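Long-range contacts in putative metallopeptidase (Corynebacterium diphtheriae, PDB 3QOC), which is probably a metal-dependent aminopeptidase, represented here by its N-terminal creatinase/prolidase-like domain alone: residues L56-S61 and P75-L80; V99-D104 and L124-G129. One frame throughout, in Å; residues are numbered along the deposited sequence.

Interaction 1 of 2, residues L56-S61 and P75-L80; sequences LSARIS and PDIESL
Strands 58-61 and 78-80 run parallel, their axes 4.6 Å apart at closest approach and their directions 37° apart, with Ile60 set beside Ser79 and Ser61 beside Leu80. Two backbone bonds fix this register: Ile60 N gives its hydrogen to Glu78 O at 3.1 Å, and Ile60 O accepts from Leu80 N. Further toward the N-terminal ends the backbones diverge, and a water bridges them, donating to Ala58 O and accepting from Glu78 N.

Ile77 turns inward here. Its CG2, anti to the backbone N, lies 3.4 Å from Ala58 O and also packs 3.8 Å from Ala58 CB, while Ile60 CB touches the same methyl. On the face bearing Arg59 and Leu80, Arg59 has CG anti to the backbone N (chi1 -162°), runs extended from there to NE and passes aslant of Glu78. Arg59 NE is 3.5 Å from Glu78 OE2, but Glu78 OE2 lies well out of the guanidinium plane and no N-H points at it, so the attraction is one of charge alone. The firmer partner of the guanidinium is Asp92, which forms a salt bridge with NH1. Leu80 CD2 covers one guanidinium face near its rim, and a water in the plane accepts from Arg59 NH2 while donating to Ser79 O. Ser61 OG donates to Leu80 O at 2.9 Å, approaching tilted 33° from the carbonyl plane.

Helix 67-73 connects the two strands and packs through Ile70 on Ile60 and Ser79; parallel neighbours joined in this way form a beta-alpha-beta unit, here placing 78-81 at one margin of the sheet.

Interaction 2 of 2, residues V99-D104 and L124-G129; sequences VGFEAD and LIPVTG
The Phe101 ring lies over Pro126: Pro126 CA sits 3.9 Å from the ring centroid and 24° off its normal, a CH-pi contact displaced toward the rim of that face. Leu124 C meets the ring edge in plane. The far end of the ring is also engaged, since Phe101 CZ packs 3.8 Å from Pro126 CB, and Phe101 CE2 is 3.4 Å from Pro126 N. A chi1 of 65° places CG between the backbone N and the carbonyl carbon and carries the ring across the neighbouring strand. Ala103 CB meets Pro126 CB at 3.7 Å, so a second residue packs on the proline.

Beneath these side chains, strands 99-102 and 124-127 are parallel, with Val99 beside Leu124 and Glu102 beside Val127. Their N-H groups alternate in donating: Ile125 N to Val99 O, Phe101 N to Ile125 O, Val127 N to Phe101 O and Ala103 N to Val127 O. Helix 108-117 links the strands, completing a beta-alpha-beta unit, and its residues Cys111 and Leu114 touch Phe101 and Leu124 respectively. On the other face Val127 CG2 packs 3.8 Å from Gly100 CA, directly against the glycine backbone. Glu102, on the same face, has its carboxylate bonded to His36 and to the backbone N-H groups of Thr32 and His33.

Beyond the strands, Asp104 OD2 accepts from Gly129 N at 2.8 Å, with the nitrogen 51° out of the carboxylate plane, while Asp104 OD1 lies 3.7 Å from Thr128 CB. A water donates to both Val127 O and Gly129 O and accepts from Asp104 N.

Overall arrangement
Interactions 1 and 2 occupy opposite margins of one mixed sheet, whose strand order is 78-81, 58-62, 49-53, 28-31, 97-102, 122-127. Their centres are 20 Å apart, on opposite sides of the chain's centre, and their nearest atoms remain about 10 Å apart, so they do not touch. Along the chain they come in series: interaction 1 closes before interaction 2 opens, with helix 85-91 between them. Each joins the two strands of a beta-alpha-beta unit, through helix 67-73 in one case and helix 108-117 in the other. Strands 49-53 and 28-31 lie between these parallel pairs, uniting both in the creatinase/prolidase N-terminal domain.

Interaction 1 of 2, residues L56-S61 and P75-L80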
loop_
_atom_site.group_PDB
_atom_site.type_symbol
_atom_site.label_atom_id
_atom_site.label_comp_id
_atom_site.label_asym_id
_atom_site.label_seq_id
_atom_site.Cartn_x
_atom_site.Cartn_y
_atom_site.Cartn_z
ATOM N N LEU A 56 10.455 -4.794 3.582
ATOM C CA LEU A 56 10.722 -4.325 2.210
ATOM C C LEU A 56 9.896 -4.947 1.075
ATOM O O LEU A 56 10.010 -4.494 -0.055
ATOM C CB LEU A 56 12.219 -4.465 1.844
ATOM C CG LEU A 56 13.268 -4.083 2.881
ATOM C CD1 LEU A 56 14.657 -4.075 2.153
ATOM C CD2 LEU A 56 12.969 -2.734 3.587
ATOM N N SER A 57 9.078 -5.955 1.351
ATOM C CA SER A 57 8.194 -6.467 0.333
ATOM C C SER A 57 6.989 -5.480 0.218
ATOM O O SER A 57 6.810 -4.573 1.068
ATOM C CB SER A 57 7.708 -7.851 0.709
ATOM O OG SER A 57 6.821 -7.708 1.823
ATOM N N ALA A 58 6.226 -5.656 -0.840
ATOM C CA ALA A 58 5.136 -4.764 -1.229
ATOM C C ALA A 58 4.117 -5.491 -2.087
ATOM O O ALA A 58 4.430 -6.454 -2.688
ATOM C CB ALA A 58 5.628 -3.491 -1.936
ATOM N N ARG A 59 2.887 -5.000 -2.119
ATOM C CA ARG A 59 1.862 -5.549 -2.996
ATOM C C ARG A 59 0.955 -4.401 -3.416
ATOM O O ARG A 59 0.689 -3.504 -2.643
ATOM C CB ARG A 59 1.073 -6.594 -2.224
ATOM C CG ARG A 59 0.298 -7.524 -3.134
ATOM C CD ARG A 59 -0.407 -8.606 -2.305
ATOM N NE ARG A 59 -1.070 -9.600 -3.135
ATOM C CZ ARG A 59 -2.078 -10.369 -2.739
ATOM N NH1 ARG A 59 -2.570 -10.240 -1.508
ATOM N NH2 ARG A 59 -2.575 -11.294 -3.561
ATOM N N ILE A 60 0.508 -4.422 -4.656
ATOM C CA ILE A 60 -0.197 -3.329 -5.225
ATOM C C ILE A 60 -1.503 -3.851 -5.812
ATOM O O ILE A 60 -1.628 -5.014 -6.204
ATOM C CB ILE A 60 0.659 -2.598 -6.242
ATOM C CG1 ILE A 60 0.017 -1.255 -6.552
ATOM C CG2 ILE A 60 0.869 -3.445 -7.523
ATOM C CD1 ILE A 60 1.007 -0.286 -7.373
ATOM N N SER A 61 -2.541 -3.040 -5.753
ATOM C CA SER A 61 -3.807 -3.531 -6.276
ATOM C C SER A 61 -4.471 -2.511 -7.191
ATOM O O SER A 61 -4.376 -1.344 -6.962
ATOM C CB SER A 61 -4.733 -3.828 -5.091
ATOM O OG SER A 61 -5.997 -4.196 -5.588
ATOM N N PRO A 75 6.809 -3.144 -12.688
ATOM C CA PRO A 75 7.113 -4.545 -12.957
ATOM C C PRO A 75 7.728 -5.256 -11.751
ATOM O O PRO A 75 7.793 -6.469 -11.782
ATOM C CB PRO A 75 8.047 -4.501 -14.194
ATOM C CG PRO A 75 8.726 -3.084 -14.114
ATOM C CD PRO A 75 7.631 -2.217 -13.460
ATOM N N ASP A 76 8.007 -4.515 -10.671
ATOM C CA ASP A 76 8.677 -4.999 -9.472
ATOM C C ASP A 76 7.761 -5.226 -8.241
ATOM O O ASP A 76 8.256 -5.644 -7.150
ATOM C CB ASP A 76 9.892 -4.070 -9.111
ATOM C CG ASP A 76 9.496 -2.578 -9.002
ATOM O OD1 ASP A 76 8.345 -2.237 -9.421
ATOM O OD2 ASP A 76 10.331 -1.729 -8.506
ATOM N N ILE A 77 6.426 -5.063 -8.385
ATOM C CA ILE A 77 5.535 -5.382 -7.275
ATOM C C ILE A 77 4.424 -6.273 -7.796
ATOM O O ILE A 77 3.837 -6.000 -8.830
ATOM C CB ILE A 77 4.957 -4.089 -6.623
ATOM C CG1 ILE A 77 6.032 -3.054 -6.369
ATOM C CG2 ILE A 77 4.108 -4.388 -5.307
ATOM C CD1 ILE A 77 5.502 -1.718 -5.698
ATOM N N GLU A 78 4.161 -7.385 -7.105
ATOM C CA GLU A 78 3.056 -8.315 -7.424
ATOM C C GLU A 78 1.727 -7.575 -7.260
ATOM O O GLU A 78 1.551 -6.759 -6.338
ATOM C CB GLU A 78 3.147 -9.522 -6.456
ATOM C CG GLU A 78 2.029 -10.507 -6.491
ATOM C CD GLU A 78 2.157 -11.514 -5.322
ATOM O OE1 GLU A 78 2.536 -12.680 -5.605
ATOM O OE2 GLU A 78 1.943 -11.104 -4.134
ATOM N N SER A 79 0.828 -7.806 -8.199
ATOM C CA SER A 79 -0.415 -7.082 -8.317
ATOM C C SER A 79 -1.564 -8.013 -8.011
ATOM O O SER A 79 -1.467 -9.216 -8.174
ATOM C CB SER A 79 -0.593 -6.494 -9.741
ATOM O OG SER A 79 -0.811 -7.498 -10.755
ATOM N N LEU A 80 -2.643 -7.415 -7.530
ATOM C CA LEU A 80 -3.892 -8.127 -7.216
ATOM C C LEU A 80 -4.975 -7.321 -7.894
ATOM O O LEU A 80 -5.130 -6.120 -7.631
ATOM C CB LEU A 80 -4.193 -8.047 -5.724
ATOM C CG LEU A 80 -5.567 -8.501 -5.231
ATOM C CD1 LEU A 80 -5.736 -10.007 -5.497
ATOM C CD2 LEU A 80 -5.676 -8.323 -3.719
HETATM O O HOH W 1 5.696 -7.929 -4.780
HETATM O O HOH W 2 -1.431 -11.127 -6.426
#

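Interaction 2 of 2, residues V99-D104 and L124-G129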
loop_
_atom_site.group_PDB
_atom_site.type_symbol
_atom_site.label_atom_id
_atom_site.label_comp_id
_atom_site.label_asym_id
_atom_site.label_seq_id
_atom_site.Cartn_x
_atom_site.Cartn_y
_atom_site.Cartn_z
ATOM N N VAL A 99 -1.195 -2.406 10.874
ATOM C CA VAL A 99 -1.221 -1.834 9.527
ATOM C C VAL A 99 -1.627 -0.374 9.633
ATOM O O VAL A 99 -2.735 -0.086 10.075
ATOM C CB VAL A 99 -2.195 -2.552 8.634
ATOM C CG1 VAL A 99 -2.219 -1.875 7.231
ATOM C CG2 VAL A 99 -1.781 -3.966 8.515
ATOM N N GLY A 100 -0.710 0.519 9.307
ATOM C CA GLY A 100 -0.981 1.956 9.285
ATOM C C GLY A 100 -1.842 2.348 8.080
ATOM O O GLY A 100 -1.801 1.663 7.081
ATOM N N PHE A 101 -2.591 3.456 8.176
ATOM C CA PHE A 101 -3.341 4.008 7.077
ATOM C C PHE A 101 -3.264 5.505 7.067
ATOM O O PHE A 101 -2.955 6.111 8.066
ATOM C CB PHE A 101 -4.823 3.511 7.052
ATOM C CG PHE A 101 -5.627 3.962 8.207
ATOM C CD1 PHE A 101 -6.400 5.114 8.119
ATOM C CD2 PHE A 101 -5.687 3.208 9.370
ATOM C CE1 PHE A 101 -7.144 5.562 9.204
ATOM C CE2 PHE A 101 -6.459 3.630 10.425
ATOM C CZ PHE A 101 -7.187 4.824 10.338
ATOM N N GLU A 102 -3.535 6.119 5.939
ATOM C CA GLU A 102 -3.334 7.527 5.834
ATOM C C GLU A 102 -4.586 8.257 6.400
ATOM O O GLU A 102 -5.587 8.536 5.702
ATOM C CB GLU A 102 -3.075 7.894 4.388
ATOM C CG GLU A 102 -1.884 7.254 3.825
ATOM C CD GLU A 102 -1.684 7.651 2.359
ATOM O OE1 GLU A 102 -2.294 7.011 1.457
ATOM O OE2 GLU A 102 -0.935 8.620 2.117
ATOM N N ALA A 103 -4.523 8.590 7.657
ATOM C CA ALA A 103 -5.742 9.043 8.357
ATOM C C ALA A 103 -6.120 10.465 7.902
ATOM O O ALA A 103 -7.248 10.877 8.010
ATOM C CB ALA A 103 -5.526 8.990 9.911
ATOM N N ASP A 104 -5.148 11.188 7.371
ATOM C CA ASP A 104 -5.410 12.492 6.835
ATOM C C ASP A 104 -6.130 12.453 5.486
ATOM O O ASP A 104 -6.573 13.514 5.015
ATOM C CB ASP A 104 -4.071 13.240 6.610
ATOM C CG ASP A 104 -3.381 13.645 7.893
ATOM O OD1 ASP A 104 -4.005 13.524 8.996
ATOM O OD2 ASP A 104 -2.209 14.096 7.781
ATOM N N LEU A 124 -5.711 -1.818 12.393
ATOM C CA LEU A 124 -5.505 -0.589 11.616
ATOM C C LEU A 124 -5.127 0.551 12.500
ATOM O O LEU A 124 -5.808 0.793 13.476
ATOM C CB LEU A 124 -6.769 -0.204 10.857
ATOM C CG LEU A 124 -6.965 -0.987 9.534
ATOM C CD1 LEU A 124 -6.542 -2.411 9.538
ATOM C CD2 LEU A 124 -8.442 -0.944 9.114
ATOM N N ILE A 125 -4.052 1.261 12.159
ATOM C CA ILE A 125 -3.508 2.337 12.949
ATOM C C ILE A 125 -3.505 3.676 12.179
ATOM O O ILE A 125 -2.845 3.788 11.132
ATOM C CB ILE A 125 -2.004 2.051 13.264
ATOM C CG1 ILE A 125 -1.799 0.659 13.929
ATOM C CG2 ILE A 125 -1.426 3.147 14.113
ATOM C CD1 ILE A 125 -2.598 0.506 15.209
ATOM N N PRO A 126 -4.163 4.711 12.720
ATOM C CA PRO A 126 -4.157 6.017 12.052
ATOM C C PRO A 126 -2.799 6.666 12.056
ATOM O O PRO A 126 -2.253 6.936 13.110
ATOM C CB PRO A 126 -5.156 6.865 12.881
ATOM C CG PRO A 126 -5.240 6.150 14.246
ATOM C CD PRO A 126 -5.046 4.680 13.921
ATOM N N VAL A 127 -2.250 6.932 10.889
ATOM C CA VAL A 127 -0.966 7.592 10.789
ATOM C C VAL A 127 -1.225 8.893 10.081
ATOM O O VAL A 127 -1.858 8.892 9.030
ATOM C CB VAL A 127 -0.005 6.731 9.959
ATOM C CG1 VAL A 127 1.320 7.422 9.754
ATOM C CG2 VAL A 127 0.151 5.350 10.604
ATOM N N THR A 128 -0.782 10.005 10.675
ATOM C CA THR A 128 -0.907 11.342 10.069
ATOM C C THR A 128 0.352 11.751 9.244
ATOM O O THR A 128 1.424 11.198 9.414
ATOM C CB THR A 128 -1.172 12.421 11.153
ATOM O OG1 THR A 128 -0.028 12.536 11.994
ATOM C CG2 THR A 128 -2.386 12.071 12.025
ATOM N N GLY A 129 0.200 12.754 8.377
ATOM C CA GLY A 129 1.266 13.223 7.500
ATOM C C GLY A 129 1.156 12.703 6.046
ATOM O O GLY A 129 0.386 11.786 5.745
HETATM O O HOH W 3 -2.064 10.786 6.770
#